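Local coordinates for protein 3-chlorocatechol 1,2-dioxygenase (Rhodococcus opacus, PDB 2BOY) that probably catalyses the iron(III)-dependent intradiol ring cleavage of catechols such as 3-chlorocatechol, at residues T35-L38 against I39-G42; P48-D52 against V53-H57; E65-G69 against S70-I74; A186-P189 against A190-H193; G217-V220 against A221-K225. All blocks are in the same frame, centred on the assembly; numbering follows the deposited sequence. Where two conformers were deposited one is given.

In the fold
Contacts 2 and 4 are buried, contacts 1 and 5 only partly so, and contact 3 lies at the surface. Contacts 1 and 2 belong to consecutive helices, 28-43 and 47-54, where W37 meets F50; their chemistry is mainly aromatic and apolar, with a buried acidic pair in contact 2, lipid chains bind beside them, and both touch the second subunit. Contacts 3 to 5 are polar. Contact 4, on strand 187-197, carries two of the iron ligands, and the loop of contact 5 packs against it, with centres 8 Å apart. Contact 3 joins contact 5 through S72 and S73. Benzhydroxamic acid touches both contact 2 and contact 4, so helix and strand face one pocket.

Contact 1: residues T35-L38 against I39-G42. With LPP (2-(hexadecanoyloxy)-1-[(phosphonooxy)methyl]ethyl hexadecanoate), chain K.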
# COMPACT_ATOMS: atom_id res chain seq x y z
N THR A 35 3.97 -2.68 8.27
CA THR A 35 4.87 -3.31 7.31
C THR A 35 4.53 -4.77 7.06
O THR A 35 4.43 -5.23 5.91
CB THR A 35 6.36 -3.14 7.76
OG1 THR A 35 6.68 -1.74 7.89
CG2 THR A 35 7.33 -3.66 6.66
N GLY A 36 4.36 -5.54 8.15
CA GLY A 36 3.96 -6.93 8.02
C GLY A 36 2.63 -7.08 7.36
O GLY A 36 2.43 -8.01 6.58
N TRP A 37 1.71 -6.17 7.65
CA TRP A 37 0.37 -6.22 7.05
C TRP A 37 0.44 -5.99 5.55
O TRP A 37 -0.11 -6.75 4.76
CB TRP A 37 -0.59 -5.21 7.72
CG TRP A 37 -1.99 -5.30 7.14
CD1 TRP A 37 -2.99 -6.18 7.48
CD2 TRP A 37 -2.50 -4.51 6.09
NE1 TRP A 37 -4.09 -5.98 6.69
CE2 TRP A 37 -3.82 -4.97 5.81
CE3 TRP A 37 -1.97 -3.46 5.30
CZ2 TRP A 37 -4.63 -4.38 4.83
CZ3 TRP A 37 -2.78 -2.88 4.33
CH2 TRP A 37 -4.10 -3.36 4.09
N LEU A 38 1.16 -4.95 5.15
CA LEU A 38 1.30 -4.69 3.71
C LEU A 38 1.89 -5.86 2.95
O LEU A 38 1.40 -6.24 1.88
CB LEU A 38 2.12 -3.42 3.51
CG LEU A 38 1.33 -2.17 3.92
CD1 LEU A 38 2.32 -1.03 4.17
CD2 LEU A 38 0.36 -1.77 2.80
N ILE A 39 2.91 -6.49 3.52
CA ILE A 39 3.54 -7.67 2.92
C ILE A 39 2.49 -8.78 2.73
O ILE A 39 2.43 -9.40 1.67
CB ILE A 39 4.74 -8.13 3.76
CG1 ILE A 39 5.94 -7.19 3.55
CG2 ILE A 39 5.16 -9.56 3.42
CD1 ILE A 39 7.01 -7.28 4.69
N SER A 40 1.66 -9.00 3.75
CA SER A 40 0.62 -10.05 3.72
C SER A 40 -0.45 -9.83 2.61
O SER A 40 -0.92 -10.78 1.97
CB SER A 40 -0.02 -10.20 5.10
OG SER A 40 -0.95 -9.15 5.36
N VAL A 41 -0.76 -8.57 2.34
CA VAL A 41 -1.67 -8.24 1.26
C VAL A 41 -1.17 -8.83 -0.05
O VAL A 41 -1.95 -9.50 -0.80
CB VAL A 41 -1.91 -6.70 1.13
CG1 VAL A 41 -2.85 -6.43 -0.05
CG2 VAL A 41 -2.47 -6.13 2.43
N GLY A 42 0.11 -8.60 -0.35
CA GLY A 42 0.67 -9.17 -1.57
C GLY A 42 0.80 -10.69 -1.52
O GLY A 42 0.50 -11.38 -2.49
C6 LPP K . -2.17 -5.02 15.68
C7 LPP K . -2.54 -4.46 14.30
C8 LPP K . -1.67 -3.23 14.03
O9 LPP K . -2.32 -5.48 13.27
O27 LPP K . -2.44 -2.02 13.94
C11 LPP K . -3.20 -5.42 12.07
O10 LPP K . -3.62 -6.48 11.61
C12 LPP K . -3.60 -4.10 11.40
C13 LPP K . -2.56 -3.68 10.37
C14 LPP K . -2.63 -2.19 10.05
C15 LPP K . -2.17 -1.89 8.63
C16 LPP K . -2.53 -0.48 8.20
C17 LPP K . -1.77 -0.04 6.96
C18 LPP K . -2.66 0.77 6.04
C19 LPP K . -1.93 2.02 5.53
C20 LPP K . -2.91 3.12 5.09
C21 LPP K . -3.50 2.85 3.71
C29 LPP K . -1.65 -0.87 14.37
O28 LPP K . -0.66 -1.07 15.05
C30 LPP K . -2.08 0.55 14.02
C31 LPP K . -1.90 0.80 12.52
C32 LPP K . -1.36 2.20 12.22
C33 LPP K . -1.09 2.36 10.74
C34 LPP K . 0.06 3.34 10.47
C35 LPP K . 0.53 3.22 9.03
C36 LPP K . 1.92 3.81 8.84
C37 LPP K . 2.60 3.19 7.61
C38 LPP K . 2.22 3.97 6.36
C39 LPP K . 2.08 3.05 5.14
C40 LPP K . 1.67 3.87 3.92
C41 LPP K . 0.94 3.02 2.90
C42 LPP K . 1.43 3.29 1.48
C43 LPP K . 1.12 2.09 0.58
O HOH W 1 2.40 -6.78 -0.60
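V41 lays its CG2 methyl over the six-membered ring of W37, a CH-pi contact with the carbon 3.5 Å from the ring centroid and only 8° off the normal. On the opposite face of the indole runs an acyl chain of the bound phospholipid, whose C15 lies 3.3 Å above the ring plane. The indole is thus a flat partition between a valine one helical turn ahead and a lipid tail. It gets there because CG is trans to the backbone N (chi1 -178°), and the lipid also reaches back to its stem, with C13 3.6 Å from W37 CB. With an alanine here, the V41 methyl and the lipid tail would probably lose the flat surface between them, and P174 O its N-H partner.

The backbone carbonyl of W37 has two donors. V41 N gives the usual helical bond, while S40 folds its hydroxyl back so that OG donates to W37 O at 2.6 Å, in the carbonyl plane and on a lone pair. Further along, water 1 donates to L38 O at 2.7 Å and weakly accepts from G42 N. I39 crosses T35 at a slant, its CD1 4.1 Å from T35 CG2.

All of this lies within helix 28-43. W37 NE1 bonds to P174 O and its ring packs on L178, both in helix 174-181; V41 and L38 lean on W47 at the start of helix 47-54, and L51 of the second subunit packs against T35 and L38.

Contact 2: residues P48-D52 against V53-H57; sequences PLFLD and VFFEH. With BHO (benzhydroxamic acid), chain J; LPP (2-(hexadecanoyloxy)-1-[(phosphonooxy)methyl]ethyl hexadecanoate), chain B.
F50 faces two other phenylalanines at quite different tilts. With CG trans to its backbone N (chi1 173°), its ring reaches ahead along the helix to both. F54 meets it obliquely, the planes 58° apart and F50 CE2 3.4 Å from F54 CD2. F55 turns its edge toward the face of F50 in an offset T-shaped pair, the planes at 82° and the centroids 6.0 Å apart. L51 CD2 adds an aliphatic contact 3.7 Å from F55 CD1, and the lipid tail of the phospholipid in chain B lies over one face of F55.

On the pocket side of the helix, V53 CG2 comes to 3.3 Å from C4 of the benzhydroxamic acid ring, and L49 CD1 touches the same ring. The helix ends here: L51 O accepts from F55 N at 2.7 Å and also from E56 N, as F55 leaves helical geometry and takes the N-cap position of helix 56-64.

The acidic pair is less expected. D52 OD1 and E56 OE2 lie 3.4 Å apart. Donors surround them: Y31 OH of the second subunit bonds to D52 OD1, Y28 OH of that subunit and Q75 N to E56 OE1, and G76 N to E56 OE2. Drawn from both subunits, these donors probably offset the repulsion between the two buried acids.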
# COMPACT_ATOMS: atom_id res chain seq x y z
N PRO A 48 -6.04 -6.27 -5.42
CA PRO A 48 -7.30 -5.83 -6.05
C PRO A 48 -8.46 -5.72 -5.04
O PRO A 48 -9.17 -4.72 -5.09
CB PRO A 48 -7.55 -6.88 -7.13
CG PRO A 48 -6.17 -7.51 -7.43
CD PRO A 48 -5.44 -7.44 -6.10
N LEU A 49 -8.60 -6.68 -4.12
CA LEU A 49 -9.65 -6.60 -3.12
C LEU A 49 -9.48 -5.36 -2.24
O LEU A 49 -10.40 -4.57 -2.07
CB LEU A 49 -9.69 -7.88 -2.27
CG LEU A 49 -10.63 -7.88 -1.06
CD1 LEU A 49 -12.11 -7.70 -1.43
CD2 LEU A 49 -10.42 -9.24 -0.33
N PHE A 50 -8.28 -5.19 -1.66
CA PHE A 50 -8.05 -4.08 -0.76
C PHE A 50 -8.32 -2.75 -1.45
O PHE A 50 -9.03 -1.88 -0.92
CB PHE A 50 -6.59 -4.11 -0.28
CG PHE A 50 -6.20 -2.91 0.53
CD1 PHE A 50 -5.23 -2.02 0.06
CD2 PHE A 50 -6.84 -2.61 1.72
CE1 PHE A 50 -4.86 -0.91 0.82
CE2 PHE A 50 -6.49 -1.47 2.46
CZ PHE A 50 -5.51 -0.63 1.99
N LEU A 51 -7.72 -2.59 -2.63
CA LEU A 51 -7.86 -1.32 -3.34
C LEU A 51 -9.31 -1.09 -3.75
O LEU A 51 -9.83 0.03 -3.62
CB LEU A 51 -6.96 -1.30 -4.58
CG LEU A 51 -5.47 -1.40 -4.19
CD1 LEU A 51 -4.62 -1.60 -5.46
CD2 LEU A 51 -5.01 -0.20 -3.37
N ASP A 52 -9.96 -2.15 -4.25
CA ASP A 52 -11.35 -2.05 -4.69
C ASP A 52 -12.30 -1.75 -3.54
O ASP A 52 -13.29 -1.02 -3.76
CB ASP A 52 -11.81 -3.29 -5.44
CG ASP A 52 -11.28 -3.35 -6.86
OD1 ASP A 52 -10.55 -2.42 -7.30
OD2 ASP A 52 -11.50 -4.33 -7.59
N VAL A 53 -12.02 -2.25 -2.34
CA VAL A 53 -12.84 -1.90 -1.17
C VAL A 53 -12.74 -0.40 -0.83
O VAL A 53 -13.76 0.31 -0.70
CB VAL A 53 -12.49 -2.76 0.06
CG1 VAL A 53 -13.09 -2.18 1.37
CG2 VAL A 53 -13.02 -4.16 -0.14
N PHE A 54 -11.51 0.09 -0.72
CA PHE A 54 -11.28 1.41 -0.13
C PHE A 54 -11.13 2.57 -1.09
O PHE A 54 -11.37 3.73 -0.71
CB PHE A 54 -10.05 1.33 0.79
CG PHE A 54 -10.32 0.54 2.05
CD1 PHE A 54 -11.18 1.03 3.00
CD2 PHE A 54 -9.75 -0.71 2.23
CE1 PHE A 54 -11.44 0.29 4.17
CE2 PHE A 54 -10.02 -1.46 3.37
CZ PHE A 54 -10.85 -0.94 4.34
N PHE A 55 -10.71 2.28 -2.32
CA PHE A 55 -10.34 3.34 -3.26
C PHE A 55 -11.10 3.35 -4.57
O PHE A 55 -11.23 4.42 -5.17
CB PHE A 55 -8.85 3.33 -3.55
CG PHE A 55 -8.03 3.43 -2.33
CD1 PHE A 55 -7.32 2.33 -1.89
CD2 PHE A 55 -8.01 4.61 -1.57
CE1 PHE A 55 -6.57 2.40 -0.69
CE2 PHE A 55 -7.27 4.67 -0.38
CZ PHE A 55 -6.56 3.57 0.06
N GLU A 56 -11.56 2.20 -5.07
CA GLU A 56 -12.21 2.24 -6.40
C GLU A 56 -13.42 3.20 -6.47
O GLU A 56 -13.62 3.85 -7.50
CB GLU A 56 -12.56 0.84 -6.96
CG GLU A 56 -12.90 0.82 -8.45
CD GLU A 56 -13.55 -0.45 -8.97
OE1 GLU A 56 -14.02 -0.42 -10.14
OE2 GLU A 56 -13.66 -1.46 -8.24
N HIS A 57 -14.24 3.26 -5.41
CA HIS A 57 -15.36 4.22 -5.42
C HIS A 57 -14.93 5.65 -5.79
O HIS A 57 -15.64 6.37 -6.53
CB HIS A 57 -16.16 4.22 -4.09
CG HIS A 57 -15.42 4.84 -2.94
ND1 HIS A 57 -15.56 6.18 -2.61
CD2 HIS A 57 -14.53 4.31 -2.06
CE1 HIS A 57 -14.79 6.44 -1.56
NE2 HIS A 57 -14.16 5.33 -1.21
C1 BHO J . -16.93 -6.08 -4.24
C2 BHO J . -16.44 -4.69 -4.29
C3 BHO J . -15.34 -4.34 -3.51
C4 BHO J . -14.74 -5.31 -2.69
C5 BHO J . -15.22 -6.61 -2.65
C6 BHO J . -16.32 -7.00 -3.41
C BHO J . -18.11 -6.45 -5.08
O1 BHO J . -18.88 -5.59 -5.33
N BHO J . -18.40 -7.66 -5.53
O2 BHO J . -17.59 -8.41 -6.10
C7 LPP B . 3.26 2.74 -15.26
O9 LPP B . 4.21 3.68 -14.73
O27 LPP B . 2.00 5.86 -15.47
C11 LPP B . 4.90 3.15 -13.53
O10 LPP B . 6.12 3.04 -13.55
C12 LPP B . 4.13 2.78 -12.27
C13 LPP B . 3.58 4.04 -11.61
C14 LPP B . 3.79 4.00 -10.10
C15 LPP B . 2.45 4.00 -9.37
C16 LPP B . 2.62 4.47 -7.94
C17 LPP B . 1.44 4.07 -7.10
C18 LPP B . 1.63 4.60 -5.70
C19 LPP B . 0.59 4.05 -4.75
C20 LPP B . 0.07 5.15 -3.83
C21 LPP B . 1.20 5.90 -3.14
C22 LPP B . 1.52 5.29 -1.79
C23 LPP B . 1.34 6.31 -0.69
C24 LPP B . -0.13 6.38 -0.31
C29 LPP B . 1.61 5.62 -14.33
C30 LPP B . 0.32 6.22 -13.82
C31 LPP B . 0.40 6.35 -12.30
C32 LPP B . -0.07 7.72 -11.84
C33 LPP B . -0.14 7.82 -10.32
C34 LPP B . -1.53 7.43 -9.82
C35 LPP B . -1.54 7.25 -8.32
C36 LPP B . -2.94 6.88 -7.86
C37 LPP B . -2.91 5.80 -6.83
C38 LPP B . -4.31 5.29 -6.53
C39 LPP B . -4.23 4.03 -5.68
C40 LPP B . -4.04 4.35 -4.19
C41 LPP B . -3.13 3.30 -3.54
C42 LPP B . -3.03 3.45 -2.02
C43 LPP B . -2.59 2.12 -1.38
C44 LPP B . -2.18 2.25 0.08
O HOH W 2 -14.63 1.28 -3.56

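Contact 3: residues E65-G69 against S70-I74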
# COMPACT_ATOMS: atom_id res chain seq x y z
N GLU A 65 -18.27 11.38 -13.70
CA GLU A 65 -18.56 12.73 -14.18
C GLU A 65 -18.65 12.87 -15.72
O GLU A 65 -19.32 13.78 -16.22
CB GLU A 65 -17.64 13.83 -13.62
CG GLU A 65 -16.90 13.68 -12.30
CD GLU A 65 -15.87 14.81 -12.13
OE1 GLU A 65 -14.66 14.53 -12.01
OE2 GLU A 65 -16.27 15.99 -12.15
N SER A 66 -18.03 11.95 -16.45
CA SER A 66 -18.07 11.92 -17.91
C SER A 66 -19.08 10.94 -18.51
O SER A 66 -19.01 10.67 -19.70
CB SER A 66 -16.68 11.53 -18.47
OG SER A 66 -15.74 12.55 -18.22
N ASN A 67 -19.96 10.36 -17.69
CA ASN A 67 -20.94 9.36 -18.17
C ASN A 67 -21.83 9.96 -19.27
O ASN A 67 -22.28 11.10 -19.12
CB ASN A 67 -21.87 8.94 -17.02
CG ASN A 67 -21.24 7.87 -16.12
OD1 ASN A 67 -20.11 7.42 -16.37
ND2 ASN A 67 -21.93 7.52 -15.04
N ARG A 68 -22.09 9.18 -20.32
CA ARG A 68 -23.08 9.60 -21.34
C ARG A 68 -24.37 8.82 -21.20
O ARG A 68 -25.33 9.02 -21.97
CB ARG A 68 -22.52 9.39 -22.72
CG ARG A 68 -21.25 10.20 -22.97
CD ARG A 68 -20.77 10.11 -24.38
NE ARG A 68 -19.48 10.77 -24.53
CZ ARG A 68 -18.79 10.84 -25.66
NH1 ARG A 68 -19.26 10.30 -26.78
NH2 ARG A 68 -17.61 11.45 -25.68
N GLY A 69 -24.41 7.91 -20.23
CA GLY A 69 -25.60 7.12 -20.03
C GLY A 69 -26.06 7.10 -18.60
O GLY A 69 -25.84 8.05 -17.85
N SER A 70 -26.70 6.00 -18.20
CA SER A 70 -27.28 5.94 -16.85
C SER A 70 -26.21 5.68 -15.77
O SER A 70 -25.02 5.51 -16.09
CB SER A 70 -28.43 4.91 -16.82
OG SER A 70 -27.97 3.59 -17.12
N GLN A 71 -26.64 5.67 -14.50
CA GLN A 71 -25.71 5.70 -13.39
C GLN A 71 -24.78 4.48 -13.37
O GLN A 71 -25.22 3.37 -13.63
CB GLN A 71 -26.45 5.82 -12.06
CG GLN A 71 -25.51 6.02 -10.83
CD GLN A 71 -24.59 7.26 -10.92
OE1 GLN A 71 -23.56 7.25 -11.59
NE2 GLN A 71 -24.97 8.33 -10.20
N SER A 72 -23.52 4.70 -13.03
CA SER A 72 -22.48 3.66 -13.10
C SER A 72 -22.04 3.35 -11.68
O SER A 72 -22.36 4.11 -10.77
CB SER A 72 -21.27 4.16 -13.89
OG SER A 72 -20.87 5.41 -13.36
N SER A 73 -21.24 2.28 -11.51
CA SER A 73 -20.64 1.99 -10.20
C SER A 73 -19.33 1.23 -10.32
O SER A 73 -18.89 0.92 -11.44
CB SER A 73 -21.62 1.26 -9.29
OG SER A 73 -21.12 1.28 -7.95
N ILE A 74 -18.69 0.92 -9.19
CA ILE A 74 -17.42 0.18 -9.25
C ILE A 74 -17.64 -1.18 -9.87
O ILE A 74 -18.74 -1.75 -9.79
CB ILE A 74 -16.72 0.04 -7.88
CG1 ILE A 74 -17.54 -0.88 -6.94
CG2 ILE A 74 -16.49 1.43 -7.19
CD1 ILE A 74 -16.80 -1.20 -5.63
O HOH W 3 -23.18 5.98 -18.15
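The loop that leaves helix 56-64 and heads for strand 102-110 doubles back here, and N67 spans the bend by reaching the side chain of S72. N67 ND2 donates to S72 OG at 2.9 Å, almost straight at 171°, with the oxygen just 4° out of the amide plane. S72 has its hydroxyl between the backbone N and the carbonyl carbon (chi1 51°), which turns OG toward the asparagine. That oxygen also bonds to E60 OE2; since N67 supplies the proton of its own bond, the serine's is probably directed to E60 OE2.

A second link is through solvent. Water 3 donates to S70 O at 2.8 Å and accepts weakly from G69 N, linking neighbouring backbone groups at the bend. Q71 steadies the next step: its bent side chain brings OE1 back to accept S72 N at 2.9 Å, in the carbonyl plane on a lone pair, and K225 NZ bonds to the same OE1.

The loop makes backbone hydrogen bonds from S70 to T250 of strand 241-250 and from S73 to T205 of strand 204-210, and I74 packs against E56 and E60 of helix 56-64.

Contact 4: residues A186-P189 against A190-H193; sequences AWRP and AHLH. With FE (Fe (III) ion), chain I; BHO (benzhydroxamic acid), chain J.
R188 lays its guanidinium across the face of an iron ligand: NH1 stands 3.2 Å above the ring plane of H191, offset toward the rim, the two planes 36° apart. The nearest ring atom is CE1, with R188 NH1 3.3 Å from H191 CE1. R188 NH1 also hydrogen-bonds to O1 of benzhydroxamic acid, but the modelled contact is improbably short and its angle poor, so its exact length is doubtful.

H191 is fixed from both ends of its ring. ND1 donates to P189 O at 2.8 Å, nearly straight at 172°, with the oxygen in the ring plane, and NE2 binds the ferric ion at 2.0 Å. Its CG sits between the backbone N and the carbonyl carbon (chi1 56°), the crowded position, which folds the imidazole back toward the proline carbonyl.

Strand 187-197, paired with 204-210 in a beta hairpin, is the platform: H193, two residues on, also points its NE2 at the metal, 2.2 Å away, and Y133 OH is a further protein ligand of the iron in this intradiol dioxygenase site. In the model N of benzhydroxamic acid lies 1.7 Å from the iron, a detail that is doubtful. R188 is held from beyond the strand by a salt bridge to D219 and by hydrogen bonds to Q207 and Y209. H193 stacks its ring on W125, while H191 rests against Q207 and Y209.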
# COMPACT_ATOMS: atom_id res chain seq x y z
N ALA A 186 -17.63 -4.98 7.76
CA ALA A 186 -17.04 -5.48 6.53
C ALA A 186 -18.08 -5.82 5.46
O ALA A 186 -17.79 -6.61 4.57
CB ALA A 186 -16.20 -6.71 6.86
N TRP A 187 -19.28 -5.25 5.54
CA TRP A 187 -20.40 -5.71 4.70
C TRP A 187 -20.64 -4.84 3.48
O TRP A 187 -20.63 -3.62 3.58
CB TRP A 187 -21.70 -5.65 5.49
CG TRP A 187 -21.77 -6.69 6.55
CD1 TRP A 187 -21.38 -6.56 7.89
CD2 TRP A 187 -22.24 -8.02 6.40
NE1 TRP A 187 -21.62 -7.74 8.56
CE2 TRP A 187 -22.15 -8.66 7.68
CE3 TRP A 187 -22.75 -8.77 5.31
CZ2 TRP A 187 -22.53 -9.99 7.88
CZ3 TRP A 187 -23.14 -10.08 5.52
CH2 TRP A 187 -23.02 -10.68 6.79
N ARG A 188 -20.94 -5.49 2.36
CA ARG A 188 -21.61 -4.85 1.21
C ARG A 188 -23.11 -5.26 1.25
O ARG A 188 -23.42 -6.43 1.50
CB ARG A 188 -21.01 -5.39 -0.10
CG ARG A 188 -19.51 -5.14 -0.24
CD ARG A 188 -19.12 -4.74 -1.68
NE ARG A 188 -19.88 -3.54 -2.03
CZ ARG A 188 -20.47 -3.30 -3.19
NH1 ARG A 188 -20.41 -4.19 -4.18
NH2 ARG A 188 -21.18 -2.19 -3.31
N PRO A 189 -24.01 -4.33 0.92
CA PRO A 189 -25.44 -4.68 0.78
C PRO A 189 -25.56 -5.60 -0.44
O PRO A 189 -24.61 -5.63 -1.26
CB PRO A 189 -26.11 -3.33 0.51
CG PRO A 189 -25.05 -2.55 -0.22
CD PRO A 189 -23.74 -2.92 0.54
N ALA A 190 -26.67 -6.32 -0.56
CA ALA A 190 -26.88 -7.27 -1.68
C ALA A 190 -26.92 -6.53 -2.99
O ALA A 190 -27.48 -5.46 -3.02
CB ALA A 190 -28.20 -8.00 -1.48
N HIS A 191 -26.36 -7.11 -4.06
CA HIS A 191 -26.29 -6.39 -5.35
C HIS A 191 -26.12 -7.34 -6.56
O HIS A 191 -25.62 -8.47 -6.42
CB HIS A 191 -25.11 -5.38 -5.33
CG HIS A 191 -23.80 -6.03 -5.01
ND1 HIS A 191 -23.37 -6.24 -3.72
CD2 HIS A 191 -22.87 -6.59 -5.82
CE1 HIS A 191 -22.21 -6.90 -3.75
NE2 HIS A 191 -21.88 -7.10 -5.02
N LEU A 192 -26.51 -6.84 -7.74
CA LEU A 192 -26.30 -7.50 -9.00
C LEU A 192 -25.29 -6.62 -9.73
O LEU A 192 -25.50 -5.39 -9.77
CB LEU A 192 -27.59 -7.52 -9.81
CG LEU A 192 -28.80 -8.13 -9.08
CD1 LEU A 192 -29.99 -8.11 -10.03
CD2 LEU A 192 -28.39 -9.59 -8.73
N HIS A 193 -24.23 -7.24 -10.27
CA HIS A 193 -23.15 -6.54 -11.05
C HIS A 193 -23.49 -6.61 -12.54
O HIS A 193 -23.93 -7.65 -12.99
CB HIS A 193 -21.83 -7.28 -10.92
CG HIS A 193 -21.14 -7.09 -9.60
ND1 HIS A 193 -20.34 -6.00 -9.35
CD2 HIS A 193 -21.08 -7.87 -8.48
CE1 HIS A 193 -19.85 -6.09 -8.12
NE2 HIS A 193 -20.29 -7.21 -7.57
FE FE I . -20.09 -7.94 -5.53
C1 BHO J . -16.93 -6.08 -4.24
C2 BHO J . -16.44 -4.69 -4.29
C3 BHO J . -15.34 -4.34 -3.51
C4 BHO J . -14.74 -5.31 -2.69
C5 BHO J . -15.22 -6.61 -2.65
C6 BHO J . -16.32 -7.00 -3.41
C BHO J . -18.11 -6.45 -5.08
O1 BHO J . -18.88 -5.59 -5.33
N BHO J . -18.40 -7.66 -5.53
O2 BHO J . -17.59 -8.41 -6.10

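Contact 5: residues G217-V220 against A221-K225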
# COMPACT_ATOMS: atom_id res chain seq x y z
N GLY A 217 -26.99 1.81 3.45
CA GLY A 217 -26.47 3.04 4.03
C GLY A 217 -25.09 2.93 4.66
O GLY A 217 -24.63 3.89 5.25
N SER A 218 -24.43 1.78 4.56
CA SER A 218 -23.12 1.62 5.16
C SER A 218 -22.32 0.56 4.40
O SER A 218 -21.75 -0.37 4.97
CB SER A 218 -23.25 1.26 6.66
OG SER A 218 -24.31 0.37 6.88
N ASP A 219 -22.29 0.70 3.08
CA ASP A 219 -21.51 -0.20 2.23
C ASP A 219 -20.05 -0.03 2.60
O ASP A 219 -19.50 1.09 2.50
CB ASP A 219 -21.73 0.24 0.79
CG ASP A 219 -21.01 -0.60 -0.22
OD1 ASP A 219 -20.39 -1.67 0.09
OD2 ASP A 219 -20.99 -0.24 -1.41
N VAL A 220 -19.41 -1.12 3.03
CA VAL A 220 -17.94 -1.08 3.28
C VAL A 220 -17.15 -0.45 2.07
O VAL A 220 -16.12 0.24 2.25
CB VAL A 220 -17.37 -2.49 3.63
CG1 VAL A 220 -17.45 -3.36 2.44
CG2 VAL A 220 -15.90 -2.38 4.14
N ALA A 221 -17.63 -0.69 0.87
CA ALA A 221 -16.97 -0.20 -0.35
C ALA A 221 -17.43 1.20 -0.81
O ALA A 221 -16.90 1.73 -1.78
CB ALA A 221 -17.17 -1.22 -1.49
N ASN A 222 -18.42 1.78 -0.14
CA ASN A 222 -18.90 3.14 -0.49
C ASN A 222 -19.34 3.29 -1.94
O ASN A 222 -19.13 4.35 -2.56
CB ASN A 222 -17.84 4.20 -0.16
CG ASN A 222 -17.76 4.47 1.30
OD1 ASN A 222 -16.72 4.21 1.94
ND2 ASN A 222 -18.84 4.99 1.87
N ALA A 223 -19.96 2.24 -2.47
CA ALA A 223 -20.30 2.22 -3.88
C ALA A 223 -21.81 2.30 -4.16
O ALA A 223 -22.24 2.10 -5.31
CB ALA A 223 -19.71 0.93 -4.54
N VAL A 224 -22.62 2.58 -3.13
CA VAL A 224 -24.05 2.69 -3.36
C VAL A 224 -24.34 4.11 -3.88
O VAL A 224 -23.79 5.09 -3.38
CB VAL A 224 -24.90 2.40 -2.11
CG1 VAL A 224 -26.40 2.74 -2.31
CG2 VAL A 224 -24.73 0.93 -1.67
N LYS A 225 -25.17 4.18 -4.91
CA LYS A 225 -25.70 5.47 -5.38
C LYS A 225 -27.24 5.35 -5.47
O LYS A 225 -27.80 4.26 -5.69
CB LYS A 225 -25.07 5.88 -6.74
CG LYS A 225 -23.51 5.88 -6.75
CD LYS A 225 -23.01 6.26 -8.13
CE LYS A 225 -21.47 6.14 -8.32
NZ LYS A 225 -21.16 6.46 -9.76
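D219 OD2 is gripped by two groups, the backbone N of A223 at 2.9 Å and NH2 of R188 in a salt bridge. The other carboxylate oxygen is also in use, A221 N donating to D219 OD1 at 3.0 Å. Both backbone donors approach from above the carboxylate plane, A221 N at 76° out of it and A223 N at 43°. The carboxylate reaches them because CG is trans to the backbone N (chi1 -179°), tucking the group beneath the turn that follows.

That turn is a type I beta turn from D219 to N222, closed by N222 N to D219 O at 2.9 Å, and the A221 N bond to OD1 makes an Asx turn within it. V224 CG2 lies 3.9 Å from D219 CB and covers the aspartate's stem.

An asparagine in its place would probably leave R188 without its countercharge and one of the two backbone N-H groups without its acceptor.

Chemically, one carboxylate both holds two backbone N-H groups of the loop and balances the buried R188. The turn sets A221, whose side chain comes about 4 Å from benzhydroxamic acid at the nearest atoms, against the pocket, consistent with a loop that helps shape the site next to R188.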